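Local coordinates for reticulocyte binding protein (Streptococcus agalactiae COH1, PDB 3FAW) that probably hydrolyses alpha-1,6-glucosidic linkages in pullulan and related branched glucans as a cell-wall-anchored, secreted streptococcal pullulanase, at residues A273-F278 and L316-Y321; G286-Q291 and F295-E300; Y342-D347 and A669-D674; Q568-H573 and S619-G624. One frame throughout, in Å; residues are numbered along the deposited sequence.

All four contacts belong to the eight-stranded alpha/beta barrel region. Contact 1 joins the loops leaving neighbouring strands 269-273 and 312-315, contact 4 those leaving 566-568 and 614-618; both lie past C-terminal strand ends, the side that carries the active site in related alpha-amylase-family enzymes. Contact 2 falls within the sequence spanned by contact 1, about 15 Å from it between centres; Phe278 CD2 and Phe298 CE1, 3.4 Å apart, link the two. Contact 3 spans the longest sequence separation, encloses contact 4 in chain order, and sits about 8 Å from contact 1 and about 15 Å from contact 4. Contacts 1, 3 and 4 all touch one another; contact 2 touches contact 1 alone.

Contact 1 (A273-F278 and L316-Y321); sequences AHVRDF and LPVLSY
The backbones of 273-278 and 316-321 meet through a fairly straight hydrogen bond from Leu316 N to Ala273 O (3.1 Å, 160° at the hydrogen), and the closest pair of CA atoms, those of His274 and Leu316, is 5.0 Å apart. A water extends this link one step further: it accepts from Val275 N at 2.9 Å and donates to Leu316 O at 3.0 Å, bridging the backbones where they no longer bond directly. Strands 269-273 and 312-315 are the first two, parallel neighbours of the TIM barrel, so the contact lies where both chains turn out of the sheet at its C-terminal rim. Leu316 supplies most of the side-chain contact. Its CD1 lies against the Ala273 carbonyl, 3.4 Å from O, while CD2 reaches the edge of the His274 imidazole, 3.6 Å from CD2 of that ring and near its plane. With chi1 at -170° the ring sits beside its own carbonyl carbon, this edge facing Leu316, and the two side chains cross almost perpendicularly. His274 NE2 is hydrogen-bonded to Asn343 O, and the ring stacks on Tyr342. Beyond the water, Val275 CG2 and Val318 CG1 make a looser apolar contact at 4.2 Å, beside Phe295 of helix 295-298.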
loop_
_atom_site.group_PDB
_atom_site.type_symbol
_atom_site.label_atom_id
_atom_site.label_comp_id
_atom_site.label_asym_id
_atom_site.label_seq_id
_atom_site.Cartn_x
_atom_site.Cartn_y
_atom_site.Cartn_z
ATOM N N ALA A 273 -0.362 9.156 -6.202
ATOM C CA ALA A 273 0.688 9.444 -7.188
ATOM C C ALA A 273 2.005 8.699 -6.920
ATOM O O ALA A 273 2.381 8.447 -5.772
ATOM C CB ALA A 273 0.950 10.950 -7.241
ATOM N N HIS A 274 2.690 8.350 -8.007
ATOM C CA HIS A 274 4.054 7.825 -7.983
ATOM C C HIS A 274 5.017 9.001 -8.246
ATOM O O HIS A 274 4.774 9.821 -9.134
ATOM C CB HIS A 274 4.178 6.763 -9.078
ATOM C CG HIS A 274 5.444 5.970 -9.043
ATOM N ND1 HIS A 274 6.643 6.456 -9.520
ATOM C CD2 HIS A 274 5.686 4.700 -8.643
ATOM C CE1 HIS A 274 7.574 5.527 -9.389
ATOM N NE2 HIS A 274 7.019 4.451 -8.860
ATOM N N VAL A 275 6.095 9.082 -7.466
ATOM C CA VAL A 275 7.007 10.241 -7.494
ATOM C C VAL A 275 7.693 10.443 -8.849
ATOM O O VAL A 275 7.916 11.580 -9.278
ATOM C CB VAL A 275 8.081 10.141 -6.383
ATOM C CG1 VAL A 275 9.100 11.273 -6.503
ATOM C CG2 VAL A 275 7.422 10.166 -5.011
ATOM N N ARG A 276 8.030 9.338 -9.508
ATOM C CA ARG A 276 8.558 9.369 -10.872
ATOM C C ARG A 276 7.500 9.866 -11.864
ATOM O O ARG A 276 7.725 10.846 -12.583
ATOM C CB ARG A 276 9.040 7.973 -11.285
ATOM C CG ARG A 276 9.628 7.877 -12.692
ATOM C CD ARG A 276 10.948 8.608 -12.785
ATOM N NE ARG A 276 11.608 8.389 -14.072
ATOM C CZ ARG A 276 12.844 8.783 -14.371
ATOM N NH1 ARG A 276 13.596 9.423 -13.479
ATOM N NH2 ARG A 276 13.336 8.529 -15.573
ATOM N N ASP A 277 6.353 9.184 -11.887
ATOM C CA ASP A 277 5.264 9.484 -12.831
ATOM C C ASP A 277 4.924 10.966 -12.900
ATOM O O ASP A 277 4.725 11.520 -13.983
ATOM C CB ASP A 277 3.971 8.749 -12.432
ATOM C CG ASP A 277 4.079 7.237 -12.538
ATOM O OD1 ASP A 277 5.135 6.718 -12.963
ATOM O OD2 ASP A 277 3.087 6.566 -12.179
ATOM N N PHE A 278 4.838 11.591 -11.731
ATOM C CA PHE A 278 4.243 12.914 -11.596
ATOM C C PHE A 278 5.065 14.034 -12.241
ATOM O O PHE A 278 4.533 15.119 -12.470
ATOM C CB PHE A 278 3.999 13.227 -10.112
ATOM C CG PHE A 278 3.021 14.354 -9.865
ATOM C CD1 PHE A 278 1.764 14.355 -10.458
ATOM C CD2 PHE A 278 3.348 15.397 -9.003
ATOM C CE1 PHE A 278 0.860 15.381 -10.218
ATOM C CE2 PHE A 278 2.449 16.424 -8.756
ATOM C CZ PHE A 278 1.199 16.413 -9.363
ATOM N N LEU A 316 3.218 6.281 -3.766
ATOM C CA LEU A 316 3.653 4.896 -3.938
ATOM C C LEU A 316 4.987 4.685 -3.205
ATOM O O LEU A 316 5.686 5.660 -2.912
ATOM C CB LEU A 316 3.750 4.533 -5.434
ATOM C CG LEU A 316 2.429 4.032 -6.046
ATOM C CD1 LEU A 316 1.458 5.194 -6.291
ATOM C CD2 LEU A 316 2.656 3.227 -7.327
ATOM N N PRO A 317 5.339 3.420 -2.893
ATOM C CA PRO A 317 6.446 3.114 -1.982
ATOM C C PRO A 317 7.734 3.937 -2.158
ATOM O O PRO A 317 8.451 3.779 -3.147
ATOM C CB PRO A 317 6.703 1.625 -2.252
ATOM C CG PRO A 317 5.364 1.100 -2.562
ATOM C CD PRO A 317 4.707 2.182 -3.386
ATOM N N VAL A 318 8.005 4.811 -1.191
ATOM C CA VAL A 318 9.225 5.617 -1.176
ATOM C C VAL A 318 10.334 4.955 -0.345
ATOM O O VAL A 318 11.486 5.389 -0.391
ATOM C CB VAL A 318 8.963 7.070 -0.664
ATOM C CG1 VAL A 318 7.936 7.774 -1.548
ATOM C CG2 VAL A 318 8.515 7.074 0.790
ATOM N N LEU A 319 9.995 3.913 0.412
ATOM C CA LEU A 319 11.020 3.127 1.118
ATOM C C LEU A 319 11.809 2.265 0.132
ATOM O O LEU A 319 11.328 1.967 -0.962
ATOM C CB LEU A 319 10.403 2.278 2.226
ATOM C CG LEU A 319 9.903 3.135 3.399
ATOM C CD1 LEU A 319 8.696 2.509 4.044
ATOM C CD2 LEU A 319 11.001 3.386 4.432
ATOM N N SER A 320 13.022 1.881 0.529
ATOM C CA SER A 320 13.956 1.220 -0.377
ATOM C C SER A 320 13.371 -0.051 -0.972
ATOM O O SER A 320 12.895 -0.916 -0.247
ATOM C CB SER A 320 15.270 0.878 0.331
ATOM O OG SER A 320 16.132 0.153 -0.538
ATOM N N TYR A 321 13.401 -0.131 -2.300
ATOM C CA TYR A 321 13.021 -1.346 -3.024
ATOM C C TYR A 321 14.210 -1.890 -3.811
ATOM O O TYR A 321 15.148 -1.154 -4.124
ATOM C CB TYR A 321 11.806 -1.110 -3.931
ATOM C CG TYR A 321 11.877 0.091 -4.856
ATOM C CD1 TYR A 321 12.426 -0.019 -6.137
ATOM C CD2 TYR A 321 11.356 1.324 -4.469
ATOM C CE1 TYR A 321 12.474 1.074 -6.999
ATOM C CE2 TYR A 321 11.392 2.425 -5.331
ATOM C CZ TYR A 321 11.954 2.292 -6.591
ATOM O OH TYR A 321 11.992 3.371 -7.445
HETATM O O HOH W 1 6.428 6.974 -5.518
#

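Contact 2 (G286-Q291 and F295-E300); sequences GKLKNQ and FAAFSE
Glu300 reaches from the segment containing helix 295-298 into the preceding loop, 286-291, and grips two consecutive peptide nitrogens there, those of Lys289 and Asn290. Its CB leaves the backbone pointing toward that loop. CG follows with the carbonyl carbon anti to it (chi1 -56°) and passes 3.7 Å from Asn290 ND2. The chain then runs on extended, bringing CD to 3.4 Å from Lys289 N. At the tip, OE1 receives Lys289 N on its syn lone pair at 2.8 Å, in a nearly linear bond of 167°. OE2 takes two donors through markedly bent bonds: Asn290 N on the syn side at 2.8 Å, and Asn290 ND2, also at 2.8 Å, from above the carboxylate plane. The planes of the Asn290 amide and the Glu300 carboxylate stand 87° apart, in keeping with that approach. Asn290 also lays its CB and CG over Ala296, CG lying 3.7 Å from Ala296 CB. Leu288 CD2 approaches Ala297 CB at 4.3 Å, and Ala297 N is bonded to Thr294 OG1 at the start of the helix. The loop follows barrel strand 269-273 and leads into this helix, whose Phe298 packs on strand 312-315. Three neutral N-H groups converge on one carboxylate at the protein surface, which would be expected to stabilise its negative charge, while the use of both oxygens fixes the carboxylate's rotation and ties it to the Lys289-Asn290 part of the loop.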
loop_
_atom_site.group_PDB
_atom_site.type_symbol
_atom_site.label_atom_id
_atom_site.label_comp_id
_atom_site.label_asym_id
_atom_site.label_seq_id
_atom_site.Cartn_x
_atom_site.Cartn_y
_atom_site.Cartn_z
ATOM N N GLY A 286 13.075 21.816 -19.310
ATOM C CA GLY A 286 13.258 23.261 -19.396
ATOM C C GLY A 286 12.326 24.047 -18.488
ATOM O O GLY A 286 12.567 25.229 -18.238
ATOM N N LYS A 287 11.256 23.405 -18.007
ATOM C CA LYS A 287 10.360 24.016 -17.013
ATOM C C LYS A 287 11.087 23.898 -15.643
ATOM O O LYS A 287 10.963 24.808 -14.828
ATOM C CB LYS A 287 8.922 23.515 -17.161
ATOM C CG LYS A 287 8.483 23.599 -18.645
ATOM C CD LYS A 287 6.981 23.573 -18.860
ATOM C CE LYS A 287 6.638 23.472 -20.351
ATOM N NZ LYS A 287 5.175 23.594 -20.619
ATOM N N LEU A 288 11.752 22.775 -15.329
ATOM C CA LEU A 288 11.543 22.096 -14.029
ATOM C C LEU A 288 12.900 22.583 -13.493
ATOM O O LEU A 288 13.915 22.444 -14.191
ATOM C CB LEU A 288 11.586 20.567 -14.102
ATOM C CG LEU A 288 10.569 19.697 -13.347
ATOM C CD1 LEU A 288 9.173 20.287 -13.368
ATOM C CD2 LEU A 288 10.571 18.296 -13.958
ATOM N N LYS A 289 12.942 23.180 -12.309
ATOM C CA LYS A 289 14.212 23.637 -11.736
ATOM C C LYS A 289 15.038 22.489 -11.147
ATOM O O LYS A 289 16.261 22.585 -11.035
ATOM C CB LYS A 289 13.956 24.713 -10.675
ATOM C CG LYS A 289 15.167 25.573 -10.343
ATOM C CD LYS A 289 15.687 26.366 -11.553
ATOM C CE LYS A 289 17.188 26.617 -11.451
ATOM N NZ LYS A 289 17.594 27.151 -10.115
ATOM N N ASN A 290 14.365 21.402 -10.781
ATOM C CA ASN A 290 15.023 20.247 -10.186
ATOM C C ASN A 290 14.969 19.049 -11.121
ATOM O O ASN A 290 14.292 19.081 -12.147
ATOM C CB ASN A 290 14.378 19.925 -8.841
ATOM C CG ASN A 290 14.440 21.100 -7.879
ATOM O OD1 ASN A 290 15.514 21.475 -7.423
ATOM N ND2 ASN A 290 13.290 21.693 -7.583
ATOM N N GLN A 291 15.694 17.996 -10.761
ATOM C CA GLN A 291 15.823 16.818 -11.610
ATOM C C GLN A 291 14.507 16.045 -11.664
ATOM O O GLN A 291 13.827 15.900 -10.650
ATOM C CB GLN A 291 16.947 15.927 -11.084
ATOM C CG GLN A 291 17.489 14.923 -12.084
ATOM C CD GLN A 291 18.829 14.347 -11.651
ATOM O OE1 GLN A 291 19.193 14.403 -10.471
ATOM N NE2 GLN A 291 19.570 13.788 -12.605
ATOM N N PHE A 295 11.829 13.923 -5.358
ATOM C CA PHE A 295 11.050 14.634 -4.334
ATOM C C PHE A 295 11.052 16.141 -4.585
ATOM O O PHE A 295 10.024 16.803 -4.430
ATOM C CB PHE A 295 11.613 14.379 -2.922
ATOM C CG PHE A 295 11.544 12.939 -2.469
ATOM C CD1 PHE A 295 10.351 12.230 -2.520
ATOM C CD2 PHE A 295 12.672 12.303 -1.962
ATOM C CE1 PHE A 295 10.288 10.906 -2.100
ATOM C CE2 PHE A 295 12.614 10.984 -1.535
ATOM C CZ PHE A 295 11.416 10.286 -1.602
ATOM N N ALA A 296 12.217 16.667 -4.961
ATOM C CA ALA A 296 12.410 18.100 -5.198
ATOM C C ALA A 296 11.624 18.619 -6.409
ATOM O O ALA A 296 11.159 19.761 -6.401
ATOM C CB ALA A 296 13.898 18.407 -5.364
ATOM N N ALA A 297 11.488 17.790 -7.445
ATOM C CA ALA A 297 10.678 18.142 -8.619
ATOM C C ALA A 297 9.180 18.081 -8.295
ATOM O O ALA A 297 8.411 18.961 -8.701
ATOM C CB ALA A 297 11.008 17.216 -9.795
ATOM N N PHE A 298 8.777 17.040 -7.566
ATOM C CA PHE A 298 7.377 16.866 -7.147
ATOM C C PHE A 298 6.823 18.141 -6.502
ATOM O O PHE A 298 5.690 18.535 -6.779
ATOM C CB PHE A 298 7.256 15.688 -6.168
ATOM C CG PHE A 298 5.861 15.111 -6.058
ATOM C CD1 PHE A 298 5.583 13.844 -6.561
ATOM C CD2 PHE A 298 4.837 15.820 -5.433
ATOM C CE1 PHE A 298 4.308 13.293 -6.451
ATOM C CE2 PHE A 298 3.555 15.278 -5.323
ATOM C CZ PHE A 298 3.293 14.008 -5.833
ATOM N N SER A 299 7.621 18.783 -5.648
ATOM C CA SER A 299 7.198 20.014 -4.961
ATOM C C SER A 299 6.859 21.162 -5.919
ATOM O O SER A 299 6.020 22.018 -5.602
ATOM C CB SER A 299 8.265 20.480 -3.969
ATOM O OG SER A 299 9.465 20.813 -4.638
ATOM N N GLU A 300 7.508 21.172 -7.082
ATOM C CA GLU A 300 7.274 22.191 -8.108
ATOM C C GLU A 300 5.902 22.072 -8.786
ATOM O O GLU A 300 5.518 22.958 -9.553
ATOM C CB GLU A 300 8.367 22.135 -9.184
ATOM C CG GLU A 300 9.792 22.284 -8.655
ATOM C CD GLU A 300 10.823 22.395 -9.769
ATOM O OE1 GLU A 300 10.753 23.359 -10.567
ATOM O OE2 GLU A 300 11.710 21.524 -9.844
#

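Contact 3 (Y342-D347 and A669-D674); sequences YNWGYD and AINHFD. With CA (calcium ion), chain D.
The Asn671 amide lies over one face of the Tyr342 ring, nearly parallel to it (17°), with ND2 displaced toward the rim and 3.2 Å from CE2 of the tyrosine. Asn671 CB adds an off-centre CH-pi contact, 4.3 Å from the ring centroid. Among the polar links, one water donates to Asn671 OD1 at 2.8 Å and, more distantly, to Tyr342 OH at 3.3 Å, and it accepts from Trp344 NE1 at 3.2 Å. Outside partners hold the same groups, Asp277 the phenol OH and Ser663 the asparagine OD1. Within 342-347, Gly345 N bonds to Asn343 OD1 at 3.0 Å, making an Asx turn. Calcium is bound by Tyr342 O at 2.3 Å, together with four waters, Asn340 O and Asp665 OD1. The calcium-bound loop carries YNWGYDP, the signature sequence of type I pullulanases.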
loop_
_atom_site.group_PDB
_atom_site.type_symbol
_atom_site.label_atom_id
_atom_site.label_comp_id
_atom_site.label_asym_id
_atom_site.label_seq_id
_atom_site.Cartn_x
_atom_site.Cartn_y
_atom_site.Cartn_z
ATOM N N TYR A 342 12.373 1.621 -14.319
ATOM C CA TYR A 342 11.141 1.965 -13.615
ATOM C C TYR A 342 10.672 0.861 -12.667
ATOM O O TYR A 342 10.778 -0.322 -12.980
ATOM C CB TYR A 342 10.027 2.242 -14.627
ATOM C CG TYR A 342 8.763 2.736 -13.980
ATOM C CD1 TYR A 342 8.579 4.085 -13.730
ATOM C CD2 TYR A 342 7.762 1.850 -13.589
ATOM C CE1 TYR A 342 7.433 4.544 -13.129
ATOM C CE2 TYR A 342 6.607 2.303 -12.982
ATOM C CZ TYR A 342 6.450 3.653 -12.755
ATOM O OH TYR A 342 5.310 4.123 -12.151
ATOM N N ASN A 343 10.133 1.261 -11.520
ATOM C CA ASN A 343 9.587 0.320 -10.542
ATOM C C ASN A 343 8.580 1.050 -9.665
ATOM O O ASN A 343 8.887 2.125 -9.159
ATOM C CB ASN A 343 10.727 -0.250 -9.689
ATOM C CG ASN A 343 10.337 -1.503 -8.916
ATOM O OD1 ASN A 343 9.164 -1.747 -8.625
ATOM N ND2 ASN A 343 11.338 -2.305 -8.570
ATOM N N TRP A 344 7.383 0.478 -9.497
ATOM C CA TRP A 344 6.390 1.037 -8.569
ATOM C C TRP A 344 6.946 1.067 -7.151
ATOM O O TRP A 344 6.726 2.029 -6.417
ATOM C CB TRP A 344 5.077 0.238 -8.560
ATOM C CG TRP A 344 4.123 0.533 -9.677
ATOM C CD1 TRP A 344 4.074 1.660 -10.452
ATOM C CD2 TRP A 344 3.041 -0.302 -10.117
ATOM N NE1 TRP A 344 3.050 1.563 -11.361
ATOM C CE2 TRP A 344 2.401 0.370 -11.179
ATOM C CE3 TRP A 344 2.563 -1.560 -9.726
ATOM C CZ2 TRP A 344 1.302 -0.169 -11.853
ATOM C CZ3 TRP A 344 1.472 -2.099 -10.401
ATOM C CH2 TRP A 344 0.856 -1.402 -11.454
ATOM N N GLY A 345 7.642 -0.006 -6.775
ATOM C CA GLY A 345 8.298 -0.104 -5.473
ATOM C C GLY A 345 7.807 -1.214 -4.558
ATOM O O GLY A 345 8.109 -1.201 -3.364
ATOM N N TYR A 346 7.092 -2.196 -5.111
ATOM C CA TYR A 346 6.547 -3.299 -4.313
ATOM C C TYR A 346 7.510 -4.490 -4.256
ATOM O O TYR A 346 7.088 -5.646 -4.300
ATOM C CB TYR A 346 5.160 -3.702 -4.837
ATOM C CG TYR A 346 4.173 -2.562 -4.747
ATOM C CD1 TYR A 346 3.632 -2.183 -3.522
ATOM C CD2 TYR A 346 3.811 -1.834 -5.877
ATOM C CE1 TYR A 346 2.744 -1.125 -3.428
ATOM C CE2 TYR A 346 2.922 -0.771 -5.791
ATOM C CZ TYR A 346 2.393 -0.425 -4.566
ATOM O OH TYR A 346 1.520 0.630 -4.482
ATOM N N ASP A 347 8.805 -4.182 -4.130
ATOM C CA ASP A 347 9.863 -5.169 -3.908
ATOM C C ASP A 347 10.713 -4.712 -2.712
ATOM O O ASP A 347 11.869 -4.313 -2.881
ATOM C CB ASP A 347 10.738 -5.292 -5.159
ATOM C CG ASP A 347 9.930 -5.576 -6.413
ATOM O OD1 ASP A 347 9.136 -6.537 -6.405
ATOM O OD2 ASP A 347 10.094 -4.838 -7.406
ATOM N N ALA A 669 7.422 6.488 -20.878
ATOM C CA ALA A 669 6.475 6.773 -21.967
ATOM C C ALA A 669 5.056 6.311 -21.607
ATOM O O ALA A 669 4.078 7.014 -21.870
ATOM C CB ALA A 669 6.936 6.102 -23.251
ATOM N N ILE A 670 4.960 5.128 -21.003
ATOM C CA ILE A 670 3.688 4.589 -20.528
ATOM C C ILE A 670 3.221 5.275 -19.245
ATOM O O ILE A 670 2.051 5.633 -19.123
ATOM C CB ILE A 670 3.792 3.064 -20.254
ATOM C CG1 ILE A 670 3.865 2.283 -21.570
ATOM C CG2 ILE A 670 2.607 2.580 -19.414
ATOM C CD1 ILE A 670 2.550 2.242 -22.336
ATOM N N ASN A 671 4.144 5.460 -18.302
ATOM C CA ASN A 671 3.798 5.790 -16.913
ATOM C C ASN A 671 3.718 7.277 -16.548
ATOM O O ASN A 671 3.248 7.610 -15.458
ATOM C CB ASN A 671 4.777 5.092 -15.954
ATOM C CG ASN A 671 4.404 3.648 -15.683
ATOM O OD1 ASN A 671 3.147 3.420 -15.330
ATOM N ND2 ASN A 671 5.237 2.749 -15.786
ATOM N N HIS A 672 4.163 8.167 -17.432
ATOM C CA HIS A 672 4.232 9.591 -17.088
ATOM C C HIS A 672 2.853 10.248 -16.971
ATOM O O HIS A 672 1.912 9.890 -17.682
ATOM C CB HIS A 672 5.127 10.374 -18.072
ATOM C CG HIS A 672 4.515 10.602 -19.421
ATOM N ND1 HIS A 672 3.836 11.757 -19.744
ATOM C CD2 HIS A 672 4.498 9.834 -20.537
ATOM C CE1 HIS A 672 3.415 11.684 -20.995
ATOM N NE2 HIS A 672 3.804 10.528 -21.499
ATOM N N PHE A 673 2.750 11.203 -16.051
ATOM C CA PHE A 673 1.593 12.077 -15.963
ATOM C C PHE A 673 1.675 13.026 -17.163
ATOM O O PHE A 673 2.702 13.666 -17.381
ATOM C CB PHE A 673 1.626 12.845 -14.634
ATOM C CG PHE A 673 0.394 13.671 -14.354
ATOM C CD1 PHE A 673 -0.688 13.124 -13.677
ATOM C CD2 PHE A 673 0.336 15.005 -14.732
ATOM C CE1 PHE A 673 -1.818 13.892 -13.399
ATOM C CE2 PHE A 673 -0.790 15.781 -14.460
ATOM C CZ PHE A 673 -1.867 15.224 -13.797
ATOM N N ASP A 674 0.600 13.078 -17.949
ATOM C CA ASP A 674 0.519 13.922 -19.145
ATOM C C ASP A 674 0.072 15.329 -18.753
ATOM O O ASP A 674 -1.121 15.574 -18.565
ATOM C CB ASP A 674 -0.464 13.300 -20.141
ATOM C CG ASP A 674 -0.465 13.993 -21.501
ATOM O OD1 ASP A 674 -0.058 15.175 -21.612
ATOM O OD2 ASP A 674 -0.897 13.336 -22.467
HETATM CA CA CA D . 11.609 -2.461 -13.309
HETATM O O HOH W 2 2.124 4.178 -12.861
HETATM O O HOH W 3 13.368 -1.514 -11.862
HETATM O O HOH W 4 13.607 -3.891 -14.438
HETATM O O HOH W 5 12.099 -4.353 -11.658
HETATM O O HOH W 6 9.441 -2.743 -12.286
#

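Contact 4 (Q568-H573 and S619-G624); sequences QYIAAH and SGQEYG
Gln621 reaches from 619-624 to 568-573 with a fully stretched side chain, bringing its amide against Ile570 and Ala571. Two torsions put it there: CG is anti to the backbone nitrogen (chi1 -171°) and CD is anti to CA (chi2 -179°). Ile570 meets it at about a right angle. With chi1 at 52° its CG1 lies between the backbone nitrogen and the carbonyl carbon, a crowded position that sets CG1 3.5 Å and CD1 3.8 Å from Gln621 NE2. Ala571 CB contributes a second apolar surface, 3.7 Å from Gln621 OE1, and Leu578 of helix 578-586 touches all three side chains. No direct hydrogen bond crosses; a water accepts from Ile570 N at 2.8 Å and donates to Gln621 OE1 at 2.9 Å. In its own loop, Gly620 N bonds to Glu622 OE1 at 2.8 Å, and Glu622 OE2 is held by Tyr271 and Tyr304. These loops leave barrel strands 566-568 and 614-618. Because OE1 accepts from both the water and His618 N, while NE2 bonds to Asn605 OD1, both ends of the buried amide have partners, and its flip is settled by them rather than by the apolar neighbours.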
loop_
_atom_site.group_PDB
_atom_site.type_symbol
_atom_site.label_atom_id
_atom_site.label_comp_id
_atom_site.label_asym_id
_atom_site.label_seq_id
_atom_site.Cartn_x
_atom_site.Cartn_y
_atom_site.Cartn_z
ATOM N N GLN A 568 -13.883 4.589 -1.089
ATOM C CA GLN A 568 -14.601 4.554 -2.371
ATOM C C GLN A 568 -13.656 4.880 -3.524
ATOM O O GLN A 568 -13.017 5.937 -3.534
ATOM C CB GLN A 568 -15.751 5.569 -2.382
ATOM C CG GLN A 568 -16.740 5.465 -1.216
ATOM C CD GLN A 568 -17.755 4.340 -1.374
ATOM O OE1 GLN A 568 -17.483 3.322 -2.005
ATOM N NE2 GLN A 568 -18.930 4.521 -0.783
ATOM N N TYR A 569 -13.573 3.976 -4.498
ATOM C CA TYR A 569 -12.720 4.190 -5.662
ATOM C C TYR A 569 -13.204 3.438 -6.896
ATOM O O TYR A 569 -13.950 2.453 -6.795
ATOM C CB TYR A 569 -11.268 3.810 -5.348
ATOM C CG TYR A 569 -10.901 2.339 -5.483
ATOM C CD1 TYR A 569 -11.677 1.334 -4.905
ATOM C CD2 TYR A 569 -9.740 1.961 -6.148
ATOM C CE1 TYR A 569 -11.313 -0.012 -5.012
ATOM C CE2 TYR A 569 -9.368 0.632 -6.258
ATOM C CZ TYR A 569 -10.153 -0.353 -5.687
ATOM O OH TYR A 569 -9.768 -1.673 -5.803
ATOM N N ILE A 570 -12.776 3.924 -8.054
ATOM C CA ILE A 570 -13.001 3.228 -9.326
ATOM C C ILE A 570 -11.709 3.021 -10.134
ATOM O O ILE A 570 -11.720 2.320 -11.146
ATOM C CB ILE A 570 -14.080 3.930 -10.185
ATOM C CG1 ILE A 570 -13.774 5.427 -10.360
ATOM C CG2 ILE A 570 -15.455 3.718 -9.563
ATOM C CD1 ILE A 570 -14.744 6.156 -11.274
ATOM N N ALA A 571 -10.601 3.604 -9.682
ATOM C CA ALA A 571 -9.298 3.377 -10.319
ATOM C C ALA A 571 -8.145 3.584 -9.341
ATOM O O ALA A 571 -8.304 4.206 -8.289
ATOM C CB ALA A 571 -9.132 4.281 -11.513
ATOM N N ALA A 572 -6.987 3.052 -9.713
ATOM C CA ALA A 572 -5.759 3.173 -8.930
ATOM C C ALA A 572 -4.580 2.849 -9.840
ATOM O O ALA A 572 -4.767 2.628 -11.033
ATOM C CB ALA A 572 -5.790 2.235 -7.743
ATOM N N HIS A 573 -3.375 2.816 -9.278
ATOM C CA HIS A 573 -2.175 2.492 -10.054
ATOM C C HIS A 573 -2.261 1.102 -10.695
ATOM O O HIS A 573 -1.718 0.887 -11.775
ATOM C CB HIS A 573 -0.919 2.605 -9.185
ATOM C CG HIS A 573 -0.772 1.493 -8.192
ATOM N ND1 HIS A 573 -1.252 1.577 -6.902
ATOM C CD2 HIS A 573 -0.220 0.261 -8.309
ATOM C CE1 HIS A 573 -0.994 0.448 -6.268
ATOM N NE2 HIS A 573 -0.369 -0.367 -7.098
ATOM N N SER A 619 -4.123 9.321 -9.489
ATOM C CA SER A 619 -3.487 10.415 -10.220
ATOM C C SER A 619 -3.711 10.232 -11.715
ATOM O O SER A 619 -3.375 9.188 -12.275
ATOM C CB SER A 619 -1.990 10.497 -9.921
ATOM O OG SER A 619 -1.373 11.538 -10.652
ATOM N N GLY A 620 -4.304 11.245 -12.342
ATOM C CA GLY A 620 -4.649 11.193 -13.757
ATOM C C GLY A 620 -6.108 10.856 -14.018
ATOM O O GLY A 620 -6.603 11.043 -15.132
ATOM N N GLN A 621 -6.794 10.341 -12.997
ATOM C CA GLN A 621 -8.228 10.062 -13.088
ATOM C C GLN A 621 -9.006 11.353 -13.347
ATOM O O GLN A 621 -10.073 11.327 -13.958
ATOM C CB GLN A 621 -8.718 9.381 -11.803
ATOM C CG GLN A 621 -10.146 8.829 -11.848
ATOM C CD GLN A 621 -10.558 8.191 -10.528
ATOM O OE1 GLN A 621 -9.747 7.559 -9.851
ATOM N NE2 GLN A 621 -11.824 8.363 -10.152
ATOM N N GLU A 622 -8.460 12.476 -12.882
ATOM C CA GLU A 622 -9.079 13.788 -13.086
ATOM C C GLU A 622 -9.090 14.268 -14.545
ATOM O O GLU A 622 -9.962 15.042 -14.909
ATOM C CB GLU A 622 -8.440 14.860 -12.178
ATOM C CG GLU A 622 -7.039 15.346 -12.578
ATOM C CD GLU A 622 -5.910 14.517 -11.982
ATOM O OE1 GLU A 622 -6.103 13.302 -11.727
ATOM O OE2 GLU A 622 -4.816 15.086 -11.777
ATOM N N TYR A 623 -8.139 13.818 -15.368
ATOM C CA TYR A 623 -8.069 14.255 -16.772
ATOM C C TYR A 623 -8.304 13.149 -17.809
ATOM O O TYR A 623 -8.493 13.451 -18.982
ATOM C CB TYR A 623 -6.747 15.010 -17.062
ATOM C CG TYR A 623 -5.507 14.150 -17.244
ATOM C CD1 TYR A 623 -5.222 13.544 -18.466
ATOM C CD2 TYR A 623 -4.602 13.968 -16.203
ATOM C CE1 TYR A 623 -4.089 12.766 -18.637
ATOM C CE2 TYR A 623 -3.460 13.189 -16.367
ATOM C CZ TYR A 623 -3.210 12.589 -17.580
ATOM O OH TYR A 623 -2.079 11.815 -17.733
ATOM N N GLY A 624 -8.300 11.886 -17.389
ATOM C CA GLY A 624 -8.487 10.764 -18.322
ATOM C C GLY A 624 -7.178 10.145 -18.785
ATOM O O GLY A 624 -6.986 9.868 -19.973
HETATM O O HOH W 7 -11.412 6.395 -7.803
#